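Local coordinates for periplasmic binding protein (Agrobacterium tumefaciens str. B6, PDB 5L9G), which binds the opine mannopine in the periplasm and probably hands it to an ABC transporter for uptake into the bacterium, at residues D75-G80 / A255-A260; E62-V67 / K88-L93; K95-I100 / A265-L270; I79-E84 / D113-N118. One frame throughout, in Å; residues are numbered along the deposited sequence.

Interaction 1: residues D75-G80 / A255-A260; sequences DIIQIG and AIVKGA. With MO0 (mannopine), chain C.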
loop_
_atom_site.group_PDB
_atom_site.type_symbol
_atom_site.label_atom_id
_atom_site.label_comp_id
_atom_site.label_asym_id
_atom_site.label_seq_id
_atom_site.Cartn_x
_atom_site.Cartn_y
_atom_site.Cartn_z
ATOM N N ASP A 75 -16.884 -6.864 7.753
ATOM C CA ASP A 75 -17.269 -5.663 8.504
ATOM C C ASP A 75 -16.249 -4.565 8.226
ATOM O O ASP A 75 -16.580 -3.563 7.582
ATOM C CB ASP A 75 -17.373 -5.947 10.005
ATOM C CG ASP A 75 -18.569 -6.816 10.362
ATOM O OD1 ASP A 75 -19.695 -6.437 10.023
ATOM O OD2 ASP A 75 -18.358 -7.903 10.872
ATOM N N ILE A 76 -15.002 -4.773 8.671
ATOM C CA ILE A 76 -13.899 -3.827 8.447
ATOM C C ILE A 76 -13.003 -4.320 7.314
ATOM O O ILE A 76 -12.574 -5.480 7.307
ATOM C CB ILE A 76 -13.076 -3.587 9.754
ATOM C CG1 ILE A 76 -13.978 -3.092 10.914
ATOM C CG2 ILE A 76 -11.855 -2.645 9.497
ATOM C CD1 ILE A 76 -13.373 -3.216 12.305
ATOM N N ILE A 77 -12.664 -3.411 6.391
ATOM C CA ILE A 77 -11.717 -3.709 5.318
ATOM C C ILE A 77 -10.557 -2.741 5.404
ATOM O O ILE A 77 -10.764 -1.537 5.636
ATOM C CB ILE A 77 -12.352 -3.721 3.893
ATOM C CG1 ILE A 77 -13.144 -2.411 3.584
ATOM C CG2 ILE A 77 -13.209 -4.982 3.700
ATOM C CD1 ILE A 77 -13.596 -2.240 2.116
ATOM N N GLN A 78 -9.338 -3.272 5.236
ATOM C CA GLN A 78 -8.159 -2.423 5.178
ATOM C C GLN A 78 -7.954 -2.144 3.693
ATOM O O GLN A 78 -7.770 -3.074 2.906
ATOM C CB GLN A 78 -6.932 -3.100 5.806
ATOM C CG GLN A 78 -5.692 -2.214 5.785
ATOM C CD GLN A 78 -4.948 -2.396 4.481
ATOM O OE1 GLN A 78 -4.467 -3.490 4.184
ATOM N NE2 GLN A 78 -4.936 -1.377 3.636
ATOM N N ILE A 79 -8.017 -0.866 3.311
ATOM C CA ILE A 79 -7.817 -0.440 1.925
ATOM C C ILE A 79 -6.732 0.628 1.827
ATOM O O ILE A 79 -6.326 1.201 2.847
ATOM C CB ILE A 79 -9.162 0.042 1.271
ATOM C CG1 ILE A 79 -9.777 1.252 2.031
ATOM C CG2 ILE A 79 -10.159 -1.136 1.111
ATOM C CD1 ILE A 79 -10.901 2.040 1.252
ATOM N N GLY A 80 -6.283 0.903 0.601
ATOM C CA GLY A 80 -5.326 1.975 0.354
ATOM C C GLY A 80 -6.097 3.283 0.219
ATOM O O GLY A 80 -7.238 3.296 -0.273
ATOM N N ALA A 255 -11.910 1.004 6.548
ATOM C CA ALA A 255 -13.257 1.437 6.161
ATOM C C ALA A 255 -14.209 0.324 6.594
ATOM O O ALA A 255 -13.769 -0.815 6.806
ATOM C CB ALA A 255 -13.331 1.630 4.657
ATOM N N ILE A 256 -15.497 0.663 6.739
ATOM C CA ILE A 256 -16.526 -0.317 7.091
ATOM C C ILE A 256 -17.381 -0.536 5.851
ATOM O O ILE A 256 -17.765 0.428 5.196
ATOM C CB ILE A 256 -17.293 0.075 8.381
ATOM C CG1 ILE A 256 -16.337 -0.070 9.599
ATOM C CG2 ILE A 256 -18.570 -0.782 8.564
ATOM C CD1 ILE A 256 -16.820 0.541 10.902
ATOM N N VAL A 257 -17.587 -1.804 5.479
ATOM C CA VAL A 257 -18.340 -2.196 4.283
ATOM C C VAL A 257 -19.820 -1.808 4.420
ATOM O O VAL A 257 -20.416 -2.021 5.480
ATOM C CB VAL A 257 -18.139 -3.702 3.937
ATOM C CG1 VAL A 257 -18.817 -4.068 2.616
ATOM C CG2 VAL A 257 -16.654 -4.056 3.879
ATOM N N LYS A 258 -20.393 -1.189 3.358
ATOM C CA LYS A 258 -21.810 -0.804 3.315
ATOM C C LYS A 258 -22.653 -2.062 3.531
ATOM O O LYS A 258 -22.503 -3.037 2.796
ATOM C CB LYS A 258 -22.149 -0.145 1.970
ATOM C CG LYS A 258 -23.535 0.506 1.935
ATOM C CD LYS A 258 -23.435 2.020 2.028
ATOM C CE LYS A 258 -24.727 2.656 2.469
ATOM N NZ LYS A 258 -24.588 4.129 2.590
ATOM N N GLY A 259 -23.499 -2.032 4.557
ATOM C CA GLY A 259 -24.353 -3.154 4.919
ATOM C C GLY A 259 -23.645 -4.195 5.762
ATOM O O GLY A 259 -24.122 -5.334 5.850
ATOM N N ALA A 260 -22.502 -3.807 6.407
ATOM C CA ALA A 260 -21.699 -4.676 7.287
ATOM C C ALA A 260 -22.638 -5.348 8.308
ATOM O O ALA A 260 -23.434 -4.645 8.938
ATOM C CB ALA A 260 -20.644 -3.873 8.023
HETATM O OAB MO0 C . -7.223 -1.060 -1.225
HETATM C CAF MO0 C . -7.104 -2.440 -1.441
HETATM C CAG MO0 C . -5.664 -2.910 -1.535
HETATM O OAC MO0 C . -5.221 -2.818 -2.845
HETATM C CAH MO0 C . -4.732 -2.280 -0.529
HETATM O OAM MO0 C . -5.189 -2.446 0.763
HETATM C CAI MO0 C . -3.265 -2.696 -0.642
HETATM O OAD MO0 C . -3.114 -4.066 -0.423
HETATM C CAJ MO0 C . -2.367 -1.862 0.226
HETATM O OAE MO0 C . -2.491 -0.517 -0.139
HETATM C CAK MO0 C . -0.897 -2.307 0.240
HETATM N N MO0 C . -0.452 -2.438 1.634
HETATM C CA MO0 C . 1.014 -2.635 1.752
HETATM C C MO0 C . 1.320 -4.086 2.039
HETATM O O MO0 C . 0.398 -4.927 1.997
HETATM C CB MO0 C . 1.654 -1.732 2.780
HETATM C CG MO0 C . 1.411 -2.193 4.201
HETATM C CD MO0 C . 1.576 -1.111 5.210
HETATM O OE1 MO0 C . 2.781 -1.062 5.924
HETATM N NE2 MO0 C . 0.704 -0.264 5.461
HETATM O OXT MO0 C . 2.509 -4.481 2.255
#

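Interaction 2: residues E62-V67 / K88-L93; sequences EARAQV and KAAGVL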
loop_
_atom_site.group_PDB
_atom_site.type_symbol
_atom_site.label_atom_id
_atom_site.label_comp_id
_atom_site.label_asym_id
_atom_site.label_seq_id
_atom_site.Cartn_x
_atom_site.Cartn_y
_atom_site.Cartn_z
ATOM N N GLU A 62 -13.391 -6.740 -4.658
ATOM C CA GLU A 62 -13.911 -7.925 -3.963
ATOM C C GLU A 62 -14.941 -7.475 -2.909
ATOM O O GLU A 62 -15.952 -8.155 -2.700
ATOM C CB GLU A 62 -12.772 -8.725 -3.308
ATOM C CG GLU A 62 -11.717 -9.256 -4.284
ATOM C CD GLU A 62 -10.568 -10.017 -3.635
ATOM O OE1 GLU A 62 -10.870 -10.965 -2.869
ATOM O OE2 GLU A 62 -9.384 -9.636 -3.838
ATOM N N ALA A 63 -14.707 -6.295 -2.281
ATOM C CA ALA A 63 -15.651 -5.716 -1.312
ATOM C C ALA A 63 -16.897 -5.245 -2.074
ATOM O O ALA A 63 -18.021 -5.405 -1.575
ATOM C CB ALA A 63 -15.003 -4.548 -0.582
ATOM N N ARG A 64 -16.692 -4.704 -3.306
ATOM C CA ARG A 64 -17.778 -4.267 -4.190
ATOM C C ARG A 64 -18.659 -5.459 -4.577
ATOM O O ARG A 64 -19.885 -5.342 -4.502
ATOM C CB ARG A 64 -17.238 -3.540 -5.437
ATOM C CG ARG A 64 -18.371 -2.967 -6.310
ATOM C CD ARG A 64 -17.910 -2.156 -7.500
ATOM N NE ARG A 64 -16.967 -2.897 -8.339
ATOM C CZ ARG A 64 -16.353 -2.392 -9.403
ATOM N NH1 ARG A 64 -16.598 -1.145 -9.791
ATOM N NH2 ARG A 64 -15.501 -3.135 -10.098
ATOM N N ALA A 65 -18.037 -6.611 -4.943
ATOM C CA ALA A 65 -18.757 -7.847 -5.306
ATOM C C ALA A 65 -19.655 -8.332 -4.178
ATOM O O ALA A 65 -20.775 -8.776 -4.460
ATOM C CB ALA A 65 -17.784 -8.940 -5.711
ATOM N N GLN A 66 -19.200 -8.209 -2.905
ATOM C CA GLN A 66 -20.013 -8.584 -1.733
ATOM C C GLN A 66 -21.244 -7.675 -1.623
ATOM O O GLN A 66 -22.343 -8.167 -1.358
ATOM C CB GLN A 66 -19.194 -8.512 -0.437
ATOM C CG GLN A 66 -18.211 -9.662 -0.272
ATOM C CD GLN A 66 -17.788 -9.892 1.157
ATOM O OE1 GLN A 66 -18.312 -9.299 2.109
ATOM N NE2 GLN A 66 -16.862 -10.813 1.339
ATOM N N VAL A 67 -21.064 -6.355 -1.865
ATOM C CA VAL A 67 -22.158 -5.376 -1.818
ATOM C C VAL A 67 -23.155 -5.656 -2.962
ATOM O O VAL A 67 -24.356 -5.726 -2.711
ATOM C CB VAL A 67 -21.634 -3.907 -1.805
ATOM C CG1 VAL A 67 -22.781 -2.897 -1.878
ATOM C CG2 VAL A 67 -20.779 -3.641 -0.569
ATOM N N LYS A 88 -15.981 4.592 -2.253
ATOM C CA LYS A 88 -17.038 5.469 -1.727
ATOM C C LYS A 88 -18.072 5.819 -2.819
ATOM O O LYS A 88 -19.276 5.801 -2.549
ATOM C CB LYS A 88 -16.415 6.749 -1.127
ATOM C CG LYS A 88 -17.432 7.702 -0.487
ATOM C CD LYS A 88 -16.802 8.607 0.567
ATOM C CE LYS A 88 -15.952 9.719 0.026
ATOM N NZ LYS A 88 -15.124 10.319 1.100
ATOM N N ALA A 89 -17.600 6.104 -4.047
ATOM C CA ALA A 89 -18.464 6.450 -5.195
ATOM C C ALA A 89 -19.321 5.263 -5.643
ATOM O O ALA A 89 -20.477 5.448 -6.051
ATOM C CB ALA A 89 -17.609 6.947 -6.356
ATOM N N ALA A 90 -18.771 4.040 -5.529
ATOM C CA ALA A 90 -19.472 2.805 -5.889
ATOM C C ALA A 90 -20.465 2.328 -4.801
ATOM O O ALA A 90 -21.127 1.304 -4.986
ATOM C CB ALA A 90 -18.469 1.711 -6.224
ATOM N N GLY A 91 -20.566 3.079 -3.703
ATOM C CA GLY A 91 -21.448 2.769 -2.580
ATOM C C GLY A 91 -21.018 1.548 -1.791
ATOM O O GLY A 91 -21.861 0.827 -1.251
ATOM N N VAL A 92 -19.700 1.312 -1.706
ATOM C CA VAL A 92 -19.123 0.150 -1.018
ATOM C C VAL A 92 -18.824 0.446 0.467
ATOM O O VAL A 92 -18.715 -0.483 1.269
ATOM C CB VAL A 92 -17.880 -0.372 -1.808
ATOM C CG1 VAL A 92 -17.201 -1.560 -1.123
ATOM C CG2 VAL A 92 -18.283 -0.745 -3.227
ATOM N N LEU A 93 -18.749 1.734 0.839
ATOM C CA LEU A 93 -18.346 2.113 2.195
ATOM C C LEU A 93 -19.423 2.755 3.052
ATOM O O LEU A 93 -20.184 3.596 2.572
ATOM C CB LEU A 93 -17.114 3.053 2.118
ATOM C CG LEU A 93 -15.898 2.567 1.300
ATOM C CD1 LEU A 93 -14.739 3.557 1.399
ATOM C CD2 LEU A 93 -15.414 1.157 1.766
#

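Interaction 3: residues K95-I100 / A265-L270; sequences KLDPDI and AAMRFL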
loop_
_atom_site.group_PDB
_atom_site.type_symbol
_atom_site.label_atom_id
_atom_site.label_comp_id
_atom_site.label_asym_id
_atom_site.label_seq_id
_atom_site.Cartn_x
_atom_site.Cartn_y
_atom_site.Cartn_z
ATOM N N LYS A 95 -20.529 5.338 6.031
ATOM C CA LYS A 95 -20.011 6.615 6.528
ATOM C C LYS A 95 -19.661 6.364 8.000
ATOM O O LYS A 95 -20.445 5.728 8.715
ATOM C CB LYS A 95 -21.053 7.751 6.396
ATOM C CG LYS A 95 -20.727 8.746 5.290
ATOM C CD LYS A 95 -21.309 8.303 3.952
ATOM C CE LYS A 95 -20.873 9.163 2.795
ATOM N NZ LYS A 95 -21.053 8.448 1.506
ATOM N N LEU A 96 -18.473 6.783 8.434
ATOM C CA LEU A 96 -18.039 6.555 9.814
ATOM C C LEU A 96 -18.642 7.568 10.788
ATOM O O LEU A 96 -18.988 8.681 10.373
ATOM C CB LEU A 96 -16.499 6.553 9.900
ATOM C CG LEU A 96 -15.789 5.450 9.095
ATOM C CD1 LEU A 96 -14.291 5.638 9.112
ATOM C CD2 LEU A 96 -16.114 4.056 9.633
ATOM N N ASP A 97 -18.761 7.188 12.085
ATOM C CA ASP A 97 -19.272 8.054 13.157
ATOM C C ASP A 97 -18.435 9.351 13.209
ATOM O O ASP A 97 -17.244 9.304 12.875
ATOM C CB ASP A 97 -19.270 7.333 14.517
ATOM C CG ASP A 97 -20.386 6.311 14.722
ATOM O OD1 ASP A 97 -21.266 6.197 13.835
ATOM O OD2 ASP A 97 -20.378 5.625 15.769
ATOM N N PRO A 98 -19.049 10.509 13.556
ATOM C CA PRO A 98 -18.321 11.788 13.475
ATOM C C PRO A 98 -16.944 11.876 14.143
ATOM O O PRO A 98 -15.990 12.298 13.476
ATOM C CB PRO A 98 -19.295 12.788 14.099
ATOM C CG PRO A 98 -20.631 12.213 13.857
ATOM C CD PRO A 98 -20.468 10.728 13.919
ATOM N N ASP A 99 -16.831 11.526 15.439
ATOM C CA ASP A 99 -15.554 11.684 16.135
ATOM C C ASP A 99 -14.828 10.347 16.388
ATOM O O ASP A 99 -14.288 10.136 17.477
ATOM C CB ASP A 99 -15.741 12.507 17.436
ATOM C CG ASP A 99 -16.139 13.972 17.239
ATOM O OD1 ASP A 99 -15.693 14.588 16.240
ATOM O OD2 ASP A 99 -16.855 14.515 18.110
ATOM N N ILE A 100 -14.774 9.474 15.359
ATOM C CA ILE A 100 -14.113 8.155 15.422
ATOM C C ILE A 100 -12.611 8.311 15.795
ATOM O O ILE A 100 -12.066 7.485 16.527
ATOM C CB ILE A 100 -14.386 7.305 14.147
ATOM C CG1 ILE A 100 -13.927 5.840 14.323
ATOM C CG2 ILE A 100 -13.820 7.945 12.871
ATOM C CD1 ILE A 100 -14.829 4.798 13.681
ATOM N N ALA A 265 -20.651 -2.797 16.204
ATOM C CA ALA A 265 -19.506 -3.373 16.918
ATOM C C ALA A 265 -18.192 -3.041 16.165
ATOM O O ALA A 265 -17.171 -2.718 16.790
ATOM C CB ALA A 265 -19.674 -4.880 17.049
ATOM N N ALA A 266 -18.240 -3.082 14.816
ATOM C CA ALA A 266 -17.105 -2.751 13.950
ATOM C C ALA A 266 -16.663 -1.291 14.151
ATOM O O ALA A 266 -15.465 -1.025 14.196
ATOM C CB ALA A 266 -17.460 -3.000 12.493
ATOM N N MET A 267 -17.626 -0.356 14.316
ATOM C CA MET A 267 -17.351 1.061 14.565
ATOM C C MET A 267 -16.551 1.228 15.879
ATOM O O MET A 267 -15.530 1.923 15.884
ATOM C CB MET A 267 -18.666 1.877 14.582
ATOM C CG MET A 267 -18.487 3.329 14.237
ATOM S SD MET A 267 -18.192 3.654 12.473
ATOM C CE MET A 267 -19.847 3.629 11.857
ATOM N N ARG A 268 -16.989 0.542 16.964
ATOM C CA ARG A 268 -16.338 0.576 18.283
ATOM C C ARG A 268 -14.927 0.000 18.180
ATOM O O ARG A 268 -13.992 0.546 18.762
ATOM C CB ARG A 268 -17.127 -0.242 19.330
ATOM C CG ARG A 268 -18.507 0.275 19.679
ATOM C CD ARG A 268 -18.944 -0.176 21.075
ATOM N NE ARG A 268 -18.928 -1.633 21.240
ATOM C CZ ARG A 268 -18.240 -2.283 22.177
ATOM N NH1 ARG A 268 -17.490 -1.614 23.045
ATOM N NH2 ARG A 268 -18.306 -3.605 22.261
ATOM N N PHE A 269 -14.785 -1.106 17.435
ATOM C CA PHE A 269 -13.524 -1.825 17.233
ATOM C C PHE A 269 -12.512 -0.938 16.492
ATOM O O PHE A 269 -11.376 -0.770 16.955
ATOM C CB PHE A 269 -13.800 -3.148 16.502
ATOM C CG PHE A 269 -12.670 -4.158 16.436
ATOM C CD1 PHE A 269 -11.667 -4.179 17.406
ATOM C CD2 PHE A 269 -12.662 -5.146 15.461
ATOM C CE1 PHE A 269 -10.647 -5.148 17.368
ATOM C CE2 PHE A 269 -11.634 -6.102 15.415
ATOM C CZ PHE A 269 -10.634 -6.093 16.367
ATOM N N LEU A 270 -12.966 -0.288 15.403
ATOM C CA LEU A 270 -12.147 0.646 14.623
ATOM C C LEU A 270 -11.711 1.857 15.460
ATOM O O LEU A 270 -10.552 2.247 15.373
ATOM C CB LEU A 270 -12.873 1.082 13.338
ATOM C CG LEU A 270 -12.157 2.126 12.454
ATOM C CD1 LEU A 270 -10.748 1.687 12.080
ATOM C CD2 LEU A 270 -12.979 2.463 11.240
#

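Interaction 4: residues I79-E84 / D113-N118; sequences IGIADE and DSFVAN. With MO0 (mannopine), chain C.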
loop_
_atom_site.group_PDB
_atom_site.type_symbol
_atom_site.label_atom_id
_atom_site.label_comp_id
_atom_site.label_asym_id
_atom_site.label_seq_id
_atom_site.Cartn_x
_atom_site.Cartn_y
_atom_site.Cartn_z
ATOM N N ILE A 79 -8.017 -0.866 3.311
ATOM C CA ILE A 79 -7.817 -0.440 1.925
ATOM C C ILE A 79 -6.732 0.628 1.827
ATOM O O ILE A 79 -6.326 1.201 2.847
ATOM C CB ILE A 79 -9.162 0.042 1.271
ATOM C CG1 ILE A 79 -9.777 1.252 2.031
ATOM C CG2 ILE A 79 -10.159 -1.136 1.111
ATOM C CD1 ILE A 79 -10.901 2.040 1.252
ATOM N N GLY A 80 -6.283 0.903 0.601
ATOM C CA GLY A 80 -5.326 1.975 0.354
ATOM C C GLY A 80 -6.097 3.283 0.219
ATOM O O GLY A 80 -7.238 3.296 -0.273
ATOM N N ILE A 81 -5.496 4.393 0.673
ATOM C CA ILE A 81 -6.126 5.722 0.618
ATOM C C ILE A 81 -6.617 6.088 -0.792
ATOM O O ILE A 81 -7.601 6.826 -0.918
ATOM C CB ILE A 81 -5.181 6.815 1.211
ATOM C CG1 ILE A 81 -5.944 8.129 1.526
ATOM C CG2 ILE A 81 -3.935 7.047 0.321
ATOM C CD1 ILE A 81 -5.159 9.220 2.301
ATOM N N ALA A 82 -5.907 5.626 -1.840
ATOM C CA ALA A 82 -6.251 5.962 -3.226
ATOM C C ALA A 82 -7.376 5.100 -3.799
ATOM O O ALA A 82 -7.879 5.423 -4.874
ATOM C CB ALA A 82 -5.008 5.939 -4.114
ATOM N N ASP A 83 -7.794 4.014 -3.087
ATOM C CA ASP A 83 -8.964 3.228 -3.514
ATOM C C ASP A 83 -10.224 3.757 -2.829
ATOM O O ASP A 83 -11.331 3.442 -3.269
ATOM C CB ASP A 83 -8.794 1.726 -3.186
ATOM C CG ASP A 83 -8.065 0.953 -4.262
ATOM O OD1 ASP A 83 -8.125 1.370 -5.442
ATOM O OD2 ASP A 83 -7.447 -0.072 -3.929
ATOM N N GLU A 84 -10.058 4.546 -1.748
ATOM C CA GLU A 84 -11.173 5.111 -0.986
ATOM C C GLU A 84 -12.143 5.947 -1.867
ATOM O O GLU A 84 -13.348 5.705 -1.775
ATOM C CB GLU A 84 -10.666 5.895 0.246
ATOM C CG GLU A 84 -11.780 6.435 1.137
ATOM C CD GLU A 84 -12.307 7.832 0.836
ATOM O OE1 GLU A 84 -13.379 8.155 1.386
ATOM O OE2 GLU A 84 -11.643 8.623 0.127
ATOM N N ASP A 113 -14.587 10.935 5.617
ATOM C CA ASP A 113 -15.845 10.544 6.275
ATOM C C ASP A 113 -16.076 9.012 6.221
ATOM O O ASP A 113 -17.021 8.523 6.838
ATOM C CB ASP A 113 -17.039 11.282 5.629
ATOM C CG ASP A 113 -17.268 11.025 4.143
ATOM O OD1 ASP A 113 -16.602 10.126 3.579
ATOM O OD2 ASP A 113 -18.126 11.708 3.550
ATOM N N SER A 114 -15.219 8.267 5.469
ATOM C CA SER A 114 -15.371 6.824 5.256
ATOM C C SER A 114 -14.091 6.009 5.463
ATOM O O SER A 114 -14.069 4.821 5.143
ATOM C CB SER A 114 -15.890 6.589 3.839
ATOM O OG SER A 114 -17.097 7.302 3.622
ATOM N N PHE A 115 -13.029 6.631 5.975
ATOM C CA PHE A 115 -11.721 5.984 6.082
ATOM C C PHE A 115 -10.890 6.609 7.187
ATOM O O PHE A 115 -10.848 7.843 7.305
ATOM C CB PHE A 115 -11.012 6.161 4.718
ATOM C CG PHE A 115 -9.557 5.767 4.567
ATOM C CD1 PHE A 115 -8.541 6.659 4.891
ATOM C CD2 PHE A 115 -9.209 4.533 4.033
ATOM C CE1 PHE A 115 -7.192 6.303 4.722
ATOM C CE2 PHE A 115 -7.869 4.187 3.846
ATOM C CZ PHE A 115 -6.871 5.085 4.178
ATOM N N VAL A 116 -10.202 5.756 7.961
ATOM C CA VAL A 116 -9.285 6.165 9.029
ATOM C C VAL A 116 -7.923 5.523 8.731
ATOM O O VAL A 116 -7.815 4.291 8.712
ATOM C CB VAL A 116 -9.778 5.827 10.473
ATOM C CG1 VAL A 116 -8.747 6.267 11.510
ATOM C CG2 VAL A 116 -11.125 6.474 10.777
ATOM N N ALA A 117 -6.888 6.353 8.526
ATOM C CA ALA A 117 -5.528 5.862 8.259
ATOM C C ALA A 117 -5.007 5.025 9.432
ATOM O O ALA A 117 -5.359 5.285 10.593
ATOM C CB ALA A 117 -4.583 7.034 8.020
ATOM N N ASN A 118 -4.209 3.993 9.128
ATOM C CA ASN A 118 -3.546 3.235 10.170
ATOM C C ASN A 118 -2.009 3.283 9.977
ATOM O O ASN A 118 -1.279 3.005 10.929
ATOM C CB ASN A 118 -4.076 1.776 10.300
ATOM C CG ASN A 118 -3.596 0.778 9.259
ATOM O OD1 ASN A 118 -3.059 1.117 8.203
ATOM N ND2 ASN A 118 -3.733 -0.505 9.552
HETATM O OAB MO0 C . -7.223 -1.060 -1.225
HETATM C CAF MO0 C . -7.104 -2.440 -1.441
HETATM C CAG MO0 C . -5.664 -2.910 -1.535
HETATM O OAC MO0 C . -5.221 -2.818 -2.845
HETATM C CAH MO0 C . -4.732 -2.280 -0.529
HETATM O OAM MO0 C . -5.189 -2.446 0.763
HETATM C CAI MO0 C . -3.265 -2.696 -0.642
HETATM O OAD MO0 C . -3.114 -4.066 -0.423
HETATM C CAJ MO0 C . -2.367 -1.862 0.226
HETATM O OAE MO0 C . -2.491 -0.517 -0.139
HETATM C CAK MO0 C . -0.897 -2.307 0.240
HETATM N N MO0 C . -0.452 -2.438 1.634
HETATM C CA MO0 C . 1.014 -2.635 1.752
HETATM C C MO0 C . 1.320 -4.086 2.039
HETATM O O MO0 C . 0.398 -4.927 1.997
HETATM C CB MO0 C . 1.654 -1.732 2.780
HETATM C CG MO0 C . 1.411 -2.193 4.201
HETATM C CD MO0 C . 1.576 -1.111 5.210
HETATM O OE1 MO0 C . 2.781 -1.062 5.924
HETATM N NE2 MO0 C . 0.704 -0.264 5.461
HETATM O OXT MO0 C . 2.509 -4.481 2.255
#

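Interaction 1: residues D75-G80 / A255-A260
I77 holds its CG1 branch between the backbone N and the carbonyl carbon (chi1 53°), which puts CG2 anti to the carbonyl carbon, where it makes the closest touch on V257. V257 in turn has CG1 anti to its own N (chi1 -174°) and offers CG2, so the two CG2 methyls touch at 3.6 Å with the side chains crossing at about a right angle. A255 CB and I79 CD1 pack on this same side. On the other side of the sheet, I76 CG1 and I256 CG1 meet at 4.1 Å.

The backbones run antiparallel. I77 and A255 form a hydrogen-bonded pair, I77 N to A255 O and A255 N to I77 O, both 2.9 Å, and I76 and I256 the adjoining non-hydrogen-bonded pair; V257 N then bonds D75 O, also at 2.9 Å. Beyond it the chain turns back through a type II turn from V257 to A260, whose CB lies 3.4 Å from D75 OD1. That carboxylate bonds V24 N and H262 N, tying the turn region to the sheet.

At the far end of strand 76-80 lies mannopine: G80 N donates to its OAB at 2.8 Å, and Q78 NE2 gives OAM a weak bond. Strand 76-80 runs between strand 23-27 and strand 240-256, with helix 263-273 over I76 and I256, and L93 and V72 against A255 and V257.

Interaction 2: residues E62-V67 / K88-L93
V92 pushes its two methyls against one turn of helix 61-69. CG1 lies 3.7 Å from A63 CB, while CG2 sits over the start of the R64 side chain, 3.7 Å from R64 CB and equally close to R64 CA. One turn further along, V67 also reaches V92 CG1, its CG2 4.2 Å away, and its CG1 rests 3.9 Å from the carbonyl oxygen G91 O. V67 and V92 meet at a slant, as do R64 and V92.

R64 belongs to this shell through its aliphatic part. With CG anti to the backbone N (chi1 -175°) the chain runs out past V92, and CD passes 4.1 Å from A90 CB before the bend at chi3 turns the guanidinium onward. The grip is therefore apolar.

What puts V92 there is the end of helix 84-89. G91 leaves the helix with positive phi (69°) in a Schellman motif, its N bonded back to K88 O, and the reversal of the chain turns V92 towards helix 61-69. Helix 61-69 is the crossover between strands 52-56 and 76-80, which lie parallel to strand 23-27 on either side of it. The end of helix 84-89 packs on it over the sheet face carrying I77, in the alpha/beta layering of a solute-binding protein lobe.

Further out, I77 touches both A63 and L93, and V257 touches V67. The backbone of V92 is paired with K258. Helix 61-69 is itself held by E62 OE2, which accepts from Q58 N and N59 N, and by Q66 OE1, which takes T73 N and W74 N.

Interaction 3: residues K95-I100 / A265-L270
L96 and M267 come within 7.3 Å at their CA atoms, and I100 and L270 within 7.8 Å, where an irregular loop runs past helix 263-273. The loop, between helix 84-89 and strand 111-112, makes a type I turn from D97 to I100 that brings I100 back beside L96.

M267 carries most of the contact. Its CG stands anti to the backbone N (chi1 -155°), and bends at chi2 and chi3 lay the thioether against the loop. SD lies 3.5 Å from L96 CD2 and 3.8 Å from I100 CD1, and CE approaches D97 OD1 to 3.5 Å. I100 and M267 cross at about a right angle. L270 puts CD2 against both L96 CD2 and I100 CD1, each at 3.9 Å.

D97 crosses M267 at a slant on the exposed side, its OD2 3.3 Å from M267 CG. D97 N points at M267 SD with a straight but weak hydrogen bond, 3.6 Å long and 165° at the hydrogen. R263 adds a weak, long ion pair to OD1. M267 lies against I256, joining loop, helix and strand 240-256.

The contact is thus mainly apolar, sulfur against aliphatic carbon, with the D97 carboxylate at its exposed side.

Interaction 4: residues I79-E84 / D113-N118
F115 drives its ring into the bend that follows strand 76-80, and this is the tight part of the contact. CG lies anti to the backbone N (chi1 171°), which sends the ring across to I79, G80 and I81. The carbonyl oxygen I79 O meets the ring edge in plane, 3.5 Å from F115 CE2; I79 CG1 lies 3.9 Å from CD2. I81 crosses the phenyl at about a right angle, with its CA 3.7 Å and its CB 3.8 Å from CZ. E84 CG packs obliquely near the root of the ring, 3.7 Å from F115 CB.

Toward the exposed D113 the contact loosens into polar neighbours. E84 OE1 is 3.8 Å from S114 CB and 4.4 Å from D113 OD1; K88 NZ bridges both carboxylates, which should offset their like charges. S114 OG also gives a bond to D113 OD1.

Away from the ring, mannopine OAB, held from the strand end, donates to D83 OD2 at 2.9 Å, so the bend backed by F115 also grips the ligand. Strand 240-256 joins the two sides through backbone hydrogen bonds to I79 and I81 on one flank and to V116 and N118 on the other, while helix 324-343 touches I81 and A82.

Interactions 1 and 4 share I79 and G80, with centres about 9 Å apart, and both touch mannopine: one fixes strand 76-80 in the sheet, the other supports the bend leading from it. Interaction 2 lies about 9 Å from interaction 1, centre to centre, and meets it at K258 N and V92 O, 2.8 Å apart; its K88 NZ reaches D113 OD1 of interaction 4 at 2.9 Å. Interaction 3 joins interaction 4 through L96 N and D113 O (2.8 Å), and touches interaction 1 where I256 CD1 lies 3.6 Å from M267 N. It is further from the pocket, the side chain of L270 being about 13 Å from mannopine.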